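Local coordinates for putative DNA-binding protein (Ralstonia eutropha, PDB 3HWU) that is of unknown function but carries a Plants and Prokaryotes Conserved (PCC, DUF296) domain and may bind DNA, at residues A[25-39]-A[77-90]. Residues are numbered along the deposited sequence; the frame is centred on the assembly and turned at random.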
ATOM      1  N   VAL A  25      -4.422 -15.222   8.057  1.00  8.09           N
ATOM      2  CA  VAL A  25      -4.196 -13.766   8.214  1.00  9.09           C
ATOM      3  C   VAL A  25      -5.457 -12.999   8.597  1.00  9.04           C
ATOM      4  O   VAL A  25      -5.454 -12.213   9.553  1.00  9.68           O
ATOM      5  CB  VAL A  25      -3.545 -13.210   6.945  1.00  8.96           C
ATOM      6  CG1 VAL A  25      -3.422 -11.651   7.002  1.00 10.01           C
ATOM      7  CG2 VAL A  25      -2.142 -13.839   6.710  1.00 10.60           C
ATOM      8  N   LEU A  26      -6.547 -13.188   7.855  1.00  9.22           N
ATOM      9  CA  LEU A  26      -7.738 -12.400   8.184  1.00  9.27           C
ATOM     10  C   LEU A  26      -8.306 -12.816   9.541  1.00  9.68           C
ATOM     11  O   LEU A  26      -8.808 -11.983  10.271  1.00  9.98           O
ATOM     12  CB  LEU A  26      -8.814 -12.420   7.090  1.00 10.23           C
ATOM     13  CG  LEU A  26      -8.309 -12.014   5.680  1.00 10.54           C
ATOM     14  CD1 LEU A  26      -9.518 -11.985   4.764  1.00 13.76           C
ATOM     15  CD2 LEU A  26      -7.616 -10.685   5.669  1.00 12.53           C
ATOM     16  N   GLN A  27      -8.248 -14.106   9.854  1.00 10.15           N
ATOM     17  CA  GLN A  27      -8.711 -14.557  11.172  1.00 10.80           C
ATOM     18  C   GLN A  27      -7.863 -13.963  12.299  1.00 10.47           C
ATOM     19  O   GLN A  27      -8.400 -13.585  13.347  1.00 11.21           O
ATOM     20  CB  GLN A  27      -8.724 -16.097  11.230  1.00 11.01           C
ATOM     21  CG  GLN A  27      -9.760 -16.732  10.326  1.00 15.76           C
ATOM     22  CD  GLN A  27      -9.734 -18.249  10.289  1.00 17.65           C
ATOM     23  OE1 GLN A  27      -8.934 -18.914  10.990  1.00 21.65           O
ATOM     24  NE2 GLN A  27     -10.607 -18.806   9.471  1.00 23.33           N
ATOM     25  N   ASN A  28      -6.560 -13.841  12.106  1.00  9.80           N
ATOM     26  CA  ASN A  28      -5.743 -13.215  13.144  1.00  9.87           C
ATOM     27  C   ASN A  28      -6.075 -11.716  13.284  1.00 10.20           C
ATOM     28  O   ASN A  28      -6.029 -11.184  14.383  1.00 10.61           O
ATOM     29  CB  ASN A  28      -4.255 -13.438  12.864  1.00 11.45           C
ATOM     30  CG  ASN A  28      -3.727 -14.714  13.483  1.00 12.03           C
ATOM     31  OD1 ASN A  28      -3.285 -14.670  14.642  1.00 16.10           O
ATOM     32  ND2 ASN A  28      -3.741 -15.803  12.767  1.00 12.95           N
ATOM     33  N   LEU A  29      -6.400 -11.042  12.189  1.00 10.03           N
ATOM     34  CA  LEU A  29      -6.863  -9.643  12.277  1.00  9.51           C
ATOM     35  C   LEU A  29      -8.217  -9.520  12.998  1.00 10.22           C
ATOM     36  O   LEU A  29      -8.429  -8.589  13.783  1.00 10.50           O
ATOM     37  CB  LEU A  29      -6.943  -9.030  10.881  1.00  9.94           C
ATOM     38  CG  LEU A  29      -5.573  -8.638  10.305  1.00  9.72           C
ATOM     39  CD1 LEU A  29      -5.680  -8.449   8.778  1.00 11.20           C
ATOM     40  CD2 LEU A  29      -5.012  -7.372  11.002  1.00 12.38           C
ATOM     41  N   GLU A  30      -9.125 -10.458  12.725  1.00  9.61           N
ATOM     42  CA  GLU A  30     -10.362 -10.537  13.496  1.00 10.84           C
ATOM     43  C   GLU A  30     -10.084 -10.702  14.974  1.00 10.52           C
ATOM     44  O   GLU A  30     -10.720 -10.042  15.817  1.00 11.08           O
ATOM     45  CB  GLU A  30     -11.217 -11.698  13.013  1.00 11.09           C
ATOM     46  CG  GLU A  30     -11.771 -11.517  11.592  1.00 13.14           C
ATOM     47  CD  GLU A  30     -12.368 -12.778  10.942  1.00 15.74           C
ATOM     48  OE1 GLU A  30     -12.240 -13.880  11.498  1.00 17.63           O
ATOM     49  OE2 GLU A  30     -12.928 -12.618   9.828  1.00 21.23           O
ATOM     50  N   GLN A  31      -9.157 -11.608  15.316  1.00 10.22           N
ATOM     51  CA  GLN A  31      -8.834 -11.804  16.722  1.00 11.94           C
ATOM     52  C   GLN A  31      -8.186 -10.560  17.365  1.00 10.90           C
ATOM     53  O   GLN A  31      -8.445 -10.261  18.543  1.00 12.69           O
ATOM     54  CB  GLN A  31      -7.929 -13.038  16.881  1.00 13.32           C
ATOM     55  CG  GLN A  31      -7.796 -13.451  18.351  1.00 14.80           C
ATOM     56  CD  GLN A  31      -9.098 -13.939  18.911  1.00 18.99           C
ATOM     57  OE1 GLN A  31      -9.859 -14.647  18.225  1.00 21.33           O
ATOM     58  NE2 GLN A  31      -9.404 -13.537  20.147  1.00 20.79           N
ATOM     59  N   LEU A  32      -7.311  -9.860  16.639  1.00 10.82           N
ATOM     60  CA  LEU A  32      -6.766  -8.623  17.160  1.00 10.74           C
ATOM     61  C   LEU A  32      -7.901  -7.610  17.448  1.00 11.18           C
ATOM     62  O   LEU A  32      -7.902  -6.916  18.476  1.00 11.98           O
ATOM     63  CB  LEU A  32      -5.779  -8.028  16.144  1.00 10.94           C
ATOM     64  CG  LEU A  32      -5.110  -6.712  16.565  1.00 11.54           C
ATOM     65  CD1 LEU A  32      -4.068  -6.890  17.619  1.00 14.23           C
ATOM     66  CD2 LEU A  32      -4.476  -6.026  15.325  1.00 13.26           C
ATOM     67  N   ALA A  33      -8.838  -7.518  16.516  1.00 10.66           N
ATOM     68  CA  ALA A  33      -9.978  -6.600  16.696  1.00 11.05           C
ATOM     69  C   ALA A  33     -10.756  -6.913  17.979  1.00 12.40           C
ATOM     70  O   ALA A  33     -11.135  -6.009  18.746  1.00 12.15           O
ATOM     71  CB  ALA A  33     -10.906  -6.631  15.444  1.00 11.58           C
ATOM     72  N   ARG A  34     -11.000  -8.203  18.204  0.50 12.86           N
ATOM     73  CA  ARG A  34     -11.706  -8.624  19.398  0.50 14.83           C
ATOM     74  C   ARG A  34     -10.875  -8.465  20.680  0.50 14.69           C
ATOM     75  O   ARG A  34     -11.430  -8.014  21.693  0.50 15.59           O
ATOM     76  CB  ARG A  34     -12.199 -10.067  19.252  0.50 14.79           C
ATOM     77  CG  ARG A  34     -13.337 -10.333  18.303  0.50 16.89           C
ATOM     78  CD  ARG A  34     -13.848 -11.778  18.502  0.50 17.82           C
ATOM     79  NE  ARG A  34     -12.834 -12.733  18.070  0.50 19.05           N
ATOM     80  CZ  ARG A  34     -12.729 -13.177  16.828  0.50 20.71           C
ATOM     81  NH1 ARG A  34     -13.619 -12.801  15.917  0.50 23.08           N
ATOM     82  NH2 ARG A  34     -11.755 -14.012  16.493  0.50 18.96           N
ATOM     83  N   ASP A  35      -9.579  -8.813  20.669  1.00 14.46           N
ATOM     84  CA  ASP A  35      -8.718  -8.758  21.859  1.00 15.53           C
ATOM     85  C   ASP A  35      -8.387  -7.348  22.283  1.00 16.54           C
ATOM     86  O   ASP A  35      -8.279  -7.046  23.473  1.00 17.18           O
ATOM     87  CB  ASP A  35      -7.385  -9.513  21.688  1.00 16.81           C
ATOM     88  CG  ASP A  35      -7.531 -11.018  21.656  1.00 18.80           C
ATOM     89  OD1 ASP A  35      -8.652 -11.537  21.850  1.00 20.49           O
ATOM     90  OD2 ASP A  35      -6.467 -11.670  21.410  1.00 22.10           O
ATOM     91  N   GLU A  36      -8.228  -6.463  21.305  1.00 15.69           N
ATOM     92  CA  GLU A  36      -7.855  -5.093  21.579  1.00 15.41           C
ATOM     93  C   GLU A  36      -9.070  -4.154  21.422  1.00 13.10           C
ATOM     94  O   GLU A  36      -8.899  -2.924  21.528  1.00 16.76           O
ATOM     95  CB  GLU A  36      -6.699  -4.644  20.662  1.00 16.11           C
ATOM     96  CG  GLU A  36      -5.367  -5.304  20.977  1.00 18.22           C
ATOM     97  CD  GLU A  36      -4.738  -4.888  22.303  1.00 20.43           C
ATOM     98  OE1 GLU A  36      -4.949  -3.733  22.738  1.00 26.77           O
ATOM     99  OE2 GLU A  36      -3.990  -5.708  22.890  1.00 23.49           O
ATOM    100  N   HIS A  37     -10.261  -4.692  21.179  1.00 14.30           N
ATOM    101  CA  HIS A  37     -11.499  -3.879  21.069  1.00 14.99           C
ATOM    102  C   HIS A  37     -11.286  -2.711  20.106  1.00 13.86           C
ATOM    103  O   HIS A  37     -11.619  -1.569  20.389  1.00 14.31           O
ATOM    104  CB  HIS A  37     -11.941  -3.401  22.467  1.00 16.73           C
ATOM    105  CG  HIS A  37     -11.827  -4.471  23.509  1.00 19.01           C
ATOM    106  ND1 HIS A  37     -10.745  -4.584  24.368  1.00 20.54           N
ATOM    107  CD2 HIS A  37     -12.587  -5.566  23.713  1.00 21.24           C
ATOM    108  CE1 HIS A  37     -10.882  -5.679  25.093  1.00 22.48           C
ATOM    109  NE2 HIS A  37     -11.998  -6.290  24.718  1.00 22.22           N
ATOM    110  N   ILE A  38     -10.713  -2.997  18.953  1.00 12.06           N
ATOM    111  CA  ILE A  38     -10.432  -1.968  17.963  1.00 10.52           C
ATOM    112  C   ILE A  38     -11.721  -1.343  17.493  1.00  9.38           C
ATOM    113  O   ILE A  38     -12.591  -2.056  16.953  1.00 10.59           O
ATOM    114  CB  ILE A  38      -9.633  -2.573  16.763  1.00 10.73           C
ATOM    115  CG1 ILE A  38      -8.239  -2.941  17.247  1.00 12.06           C
ATOM    116  CG2 ILE A  38      -9.577  -1.559  15.610  1.00 11.10           C
ATOM    117  CD1 ILE A  38      -7.305  -3.625  16.205  1.00 12.62           C
ATOM    118  N   PRO A  39     -11.871  -0.005  17.642  1.00  9.20           N
ATOM    119  CA  PRO A  39     -13.140   0.581  17.148  1.00  8.75           C
ATOM    120  C   PRO A  39     -13.270   0.505  15.615  1.00  8.60           C
ATOM    121  O   PRO A  39     -14.290   0.101  15.080  1.00  9.11           O
ATOM    122  CB  PRO A  39     -13.119   2.001  17.712  1.00  9.01           C
ATOM    123  CG  PRO A  39     -12.171   1.913  18.916  1.00  8.60           C
ATOM    124  CD  PRO A  39     -11.098   0.974  18.420  1.00  9.17           C
HETATM  125  N   MSE A  77      -0.868  -5.954   0.833  1.00  7.78           N
HETATM  126  CA  MSE A  77      -2.249  -6.038   1.263  1.00  7.78           C
HETATM  127  C   MSE A  77      -2.652  -4.657   1.770  1.00  7.90           C
HETATM  128  O   MSE A  77      -1.828  -3.988   2.410  1.00  7.59           O
HETATM  129  CB  MSE A  77      -2.335  -7.043   2.419  1.00  9.34           C
HETATM  130  CG  MSE A  77      -3.744  -7.199   3.025  1.00  9.89           C
HETATM  131 SE   MSE A  77      -3.895  -8.701   4.279  0.75  8.33          SE
HETATM  132  CE  MSE A  77      -2.745  -8.052   5.674  1.00 11.08           C
ATOM    133  N   THR A  78      -3.899  -4.260   1.506  1.00  7.21           N
ATOM    134  CA  THR A  78      -4.441  -2.993   1.977  1.00  7.02           C
ATOM    135  C   THR A  78      -5.854  -3.295   2.435  1.00  7.34           C
ATOM    136  O   THR A  78      -6.592  -3.979   1.731  1.00  7.87           O
ATOM    137  CB  THR A  78      -4.435  -1.926   0.858  1.00  7.24           C
ATOM    138  OG1 THR A  78      -3.102  -1.772   0.361  1.00  7.86           O
ATOM    139  CG2 THR A  78      -4.905  -0.564   1.357  1.00  8.54           C
ATOM    140  N   GLY A  79      -6.282  -2.773   3.588  1.00  7.48           N
ATOM    141  CA  GLY A  79      -7.629  -3.064   4.075  1.00  7.33           C
ATOM    142  C   GLY A  79      -8.073  -2.272   5.271  1.00  7.22           C
ATOM    143  O   GLY A  79      -7.411  -1.295   5.654  1.00  7.91           O
ATOM    144  N   SER A  80      -9.220  -2.642   5.802  1.00  7.90           N
ATOM    145  CA  SER A  80      -9.799  -2.008   6.979  1.00  7.80           C
ATOM    146  C   SER A  80     -10.403  -3.018   7.918  1.00  8.95           C
ATOM    147  O   SER A  80     -10.842  -4.097   7.528  1.00  9.57           O
ATOM    148  CB  SER A  80     -10.859  -0.972   6.605  1.00  8.03           C
ATOM    149  OG  SER A  80     -11.924  -1.555   5.879  1.00  8.59           O
ATOM    150  N   ILE A  81     -10.422  -2.620   9.197  1.00  9.03           N
ATOM    151  CA  ILE A  81     -11.139  -3.325  10.280  1.00  9.60           C
ATOM    152  C   ILE A  81     -12.346  -2.515  10.675  1.00  8.99           C
ATOM    153  O   ILE A  81     -12.235  -1.315  10.982  1.00  9.54           O
ATOM    154  CB  ILE A  81     -10.259  -3.506  11.523  1.00 10.22           C
ATOM    155  CG1 ILE A  81      -8.964  -4.267  11.163  1.00 11.83           C
ATOM    156  CG2 ILE A  81     -10.996  -4.254  12.638  1.00 11.30           C
ATOM    157  CD1 ILE A  81      -7.971  -4.501  12.355  1.00 12.73           C
ATOM    158  N   ALA A  82     -13.507  -3.161  10.662  1.00  9.09           N
ATOM    159  CA  ALA A  82     -14.738  -2.596  11.164  1.00  9.55           C
ATOM    160  C   ALA A  82     -15.578  -3.766  11.700  1.00  9.44           C
ATOM    161  O   ALA A  82     -15.036  -4.832  11.989  1.00 10.93           O
ATOM    162  CB  ALA A  82     -15.457  -1.741  10.114  1.00  9.88           C
ATOM    163  N   TRP A  83     -16.866  -3.522  11.895  1.00 10.24           N
ATOM    164  CA  TRP A  83     -17.764  -4.466  12.571  1.00 10.26           C
ATOM    165  C   TRP A  83     -19.033  -4.672  11.774  1.00 11.82           C
ATOM    166  O   TRP A  83     -19.456  -3.792  11.043  1.00 13.05           O
ATOM    167  CB  TRP A  83     -18.082  -3.966  13.986  1.00 10.79           C
ATOM    168  CG  TRP A  83     -16.824  -3.824  14.773  1.00 10.06           C
ATOM    169  CD1 TRP A  83     -15.972  -2.752  14.766  1.00 11.33           C
ATOM    170  CD2 TRP A  83     -16.211  -4.825  15.608  1.00 11.28           C
ATOM    171  NE1 TRP A  83     -14.882  -3.037  15.524  1.00 11.26           N
ATOM    172  CE2 TRP A  83     -15.008  -4.286  16.078  1.00 11.37           C
ATOM    173  CE3 TRP A  83     -16.600  -6.088  16.050  1.00 12.07           C
ATOM    174  CZ2 TRP A  83     -14.169  -4.962  16.936  1.00 11.60           C
ATOM    175  CZ3 TRP A  83     -15.769  -6.762  16.914  1.00 12.46           C
ATOM    176  CH2 TRP A  83     -14.575  -6.201  17.359  1.00 12.40           C
ATOM    177  N   LYS A  84     -19.629  -5.848  11.911  1.00 12.18           N
ATOM    178  CA  LYS A  84     -20.941  -6.077  11.349  1.00 14.34           C
ATOM    179  C   LYS A  84     -21.643  -7.105  12.220  1.00 15.12           C
ATOM    180  O   LYS A  84     -21.136  -8.199  12.468  1.00 14.03           O
ATOM    181  CB  LYS A  84     -20.843  -6.541   9.888  1.00 15.71           C
ATOM    182  CG  LYS A  84     -22.232  -6.721   9.247  1.00 18.70           C
ATOM    183  CD  LYS A  84     -22.167  -6.859   7.762  1.00 19.54           C
ATOM    184  CE  LYS A  84     -23.606  -7.068   7.152  1.00 23.63           C
ATOM    185  NZ  LYS A  84     -23.617  -7.509   5.726  1.00 23.75           N
ATOM    186  N   GLU A  85     -22.810  -6.715  12.723  0.50 16.38           N
ATOM    187  CA  GLU A  85     -23.614  -7.623  13.576  0.50 17.34           C
ATOM    188  C   GLU A  85     -22.798  -8.130  14.746  0.50 17.47           C
ATOM    189  O   GLU A  85     -22.855  -9.313  15.115  0.50 18.97           O
ATOM    190  CB  GLU A  85     -24.166  -8.759  12.725  0.50 18.04           C
ATOM    191  CG  GLU A  85     -25.247  -8.238  11.823  0.50 19.61           C
ATOM    192  CD  GLU A  85     -25.467  -9.039  10.577  0.50 22.19           C
ATOM    193  OE1 GLU A  85     -25.001 -10.215  10.478  0.50 24.29           O
ATOM    194  OE2 GLU A  85     -26.147  -8.482   9.687  0.50 26.48           O
ATOM    195  N   GLY A  86     -22.006  -7.226  15.313  1.00 17.27           N
ATOM    196  CA  GLY A  86     -21.237  -7.521  16.494  1.00 17.57           C
ATOM    197  C   GLY A  86     -19.930  -8.276  16.329  1.00 17.08           C
ATOM    198  O   GLY A  86     -19.240  -8.561  17.314  1.00 19.35           O
ATOM    199  N   LYS A  87     -19.618  -8.654  15.098  1.00 15.38           N
ATOM    200  CA  LYS A  87     -18.435  -9.450  14.782  1.00 15.51           C
ATOM    201  C   LYS A  87     -17.478  -8.607  13.962  1.00 13.38           C
ATOM    202  O   LYS A  87     -17.921  -7.732  13.212  1.00 12.30           O
ATOM    203  CB  LYS A  87     -18.816 -10.670  13.951  1.00 15.84           C
ATOM    204  CG  LYS A  87     -19.811 -11.607  14.692  1.00 19.21           C
ATOM    205  CD  LYS A  87     -20.052 -12.889  13.918  1.00 22.09           C
ATOM    206  CE  LYS A  87     -20.926 -12.666  12.746  1.00 28.69           C
ATOM    207  N   PRO A  88     -16.178  -8.882  14.091  1.00 12.20           N
ATOM    208  CA  PRO A  88     -15.254  -8.137  13.246  1.00 11.95           C
ATOM    209  C   PRO A  88     -15.506  -8.403  11.784  1.00 12.65           C
ATOM    210  O   PRO A  88     -15.794  -9.533  11.396  1.00 14.97           O
ATOM    211  CB  PRO A  88     -13.871  -8.632  13.674  1.00 13.49           C
ATOM    212  CG  PRO A  88     -14.059  -9.489  14.792  1.00 16.94           C
ATOM    213  CD  PRO A  88     -15.497  -9.829  14.963  1.00 12.52           C
ATOM    214  N   SER A  89     -15.348  -7.360  10.992  1.00 11.43           N
ATOM    215  CA  SER A  89     -15.604  -7.388   9.558  1.00 11.71           C
ATOM    216  C   SER A  89     -14.412  -6.805   8.839  1.00 11.52           C
ATOM    217  O   SER A  89     -14.197  -5.588   8.840  1.00 12.27           O
ATOM    218  CB  SER A  89     -16.858  -6.595   9.228  1.00 12.74           C
ATOM    219  OG  SER A  89     -17.117  -6.569   7.843  1.00 15.74           O
ATOM    220  N   ILE A  90     -13.534  -7.707   8.374  1.00 12.46           N
ATOM    221  CA  ILE A  90     -12.274  -7.310   7.731  1.00 12.49           C
ATOM    222  C   ILE A  90     -12.554  -7.177   6.231  1.00 12.79           C
ATOM    223  O   ILE A  90     -13.146  -8.052   5.591  1.00 16.53           O
ATOM    224  CB  ILE A  90     -11.149  -8.355   7.983  1.00 14.34           C
ATOM    225  CG1 ILE A  90     -10.938  -8.696   9.445  1.00 14.94           C
ATOM    226  CG2 ILE A  90      -9.820  -7.908   7.412  1.00 15.22           C
ATOM    227  CD1 ILE A  90     -10.669  -7.540  10.360  1.00 16.99           C
TER
HETATM  228  O   HOH W   1     -14.098 -10.494   8.580  1.00 18.42           O
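Trp83 lies with its indole edge against the turn that follows helix 25-35. Its NE1 gives a hydrogen bond to Ile38 O at 2.9 Å, with the acceptor near the ring plane and NE1 lying nearly in line with the C=O bond (165°), though the N-H...O angle is a bent 141°. Pro39 O takes a second, weak bond from the same N-H, so one donor is shared by two successive carbonyls. Ala33 O sits at the same ring's edge beside CZ2, while Pro88 CA from the paired strand lies over one face, offset toward the rim. Ala33, small and turned inward, lets the hairpin come close: its CB touches Ile81 CG2 at 3.7 Å and also meets Pro88 CB. Ile81 crosses Ile38 at about a right angle, CD1 to CD1. These residues pack the chain's only helix onto strands 72-84 and 87-97, neighbours in the antiparallel sheet of the PCC domain joined by a type I' turn; Phe43 of strand 40-49 adds to the core. Met77, here selenomethionine, its chain bent at chi3 (67°), reaches tip to tip toward Val25, CE to CG1 3.9 Å. On the outer flank, Ile90 puts CG1 3.6 Å from Glu30 CG and CG2 against Leu26 CD2. Glu30 runs extended beyond CG, and a water links its OE2 to Ile90 N, which donates to the water. Arg34, in one of two conformers, crosses Pro88 at about a right angle, NH1 3.5 Å from Pro88 CG; Glu30 O lies over one guanidinium face, and NH2 donates to Gln31 OE1 (2.6 Å) in the guanidinium plane, though from above the Gln31 carbonyl plane.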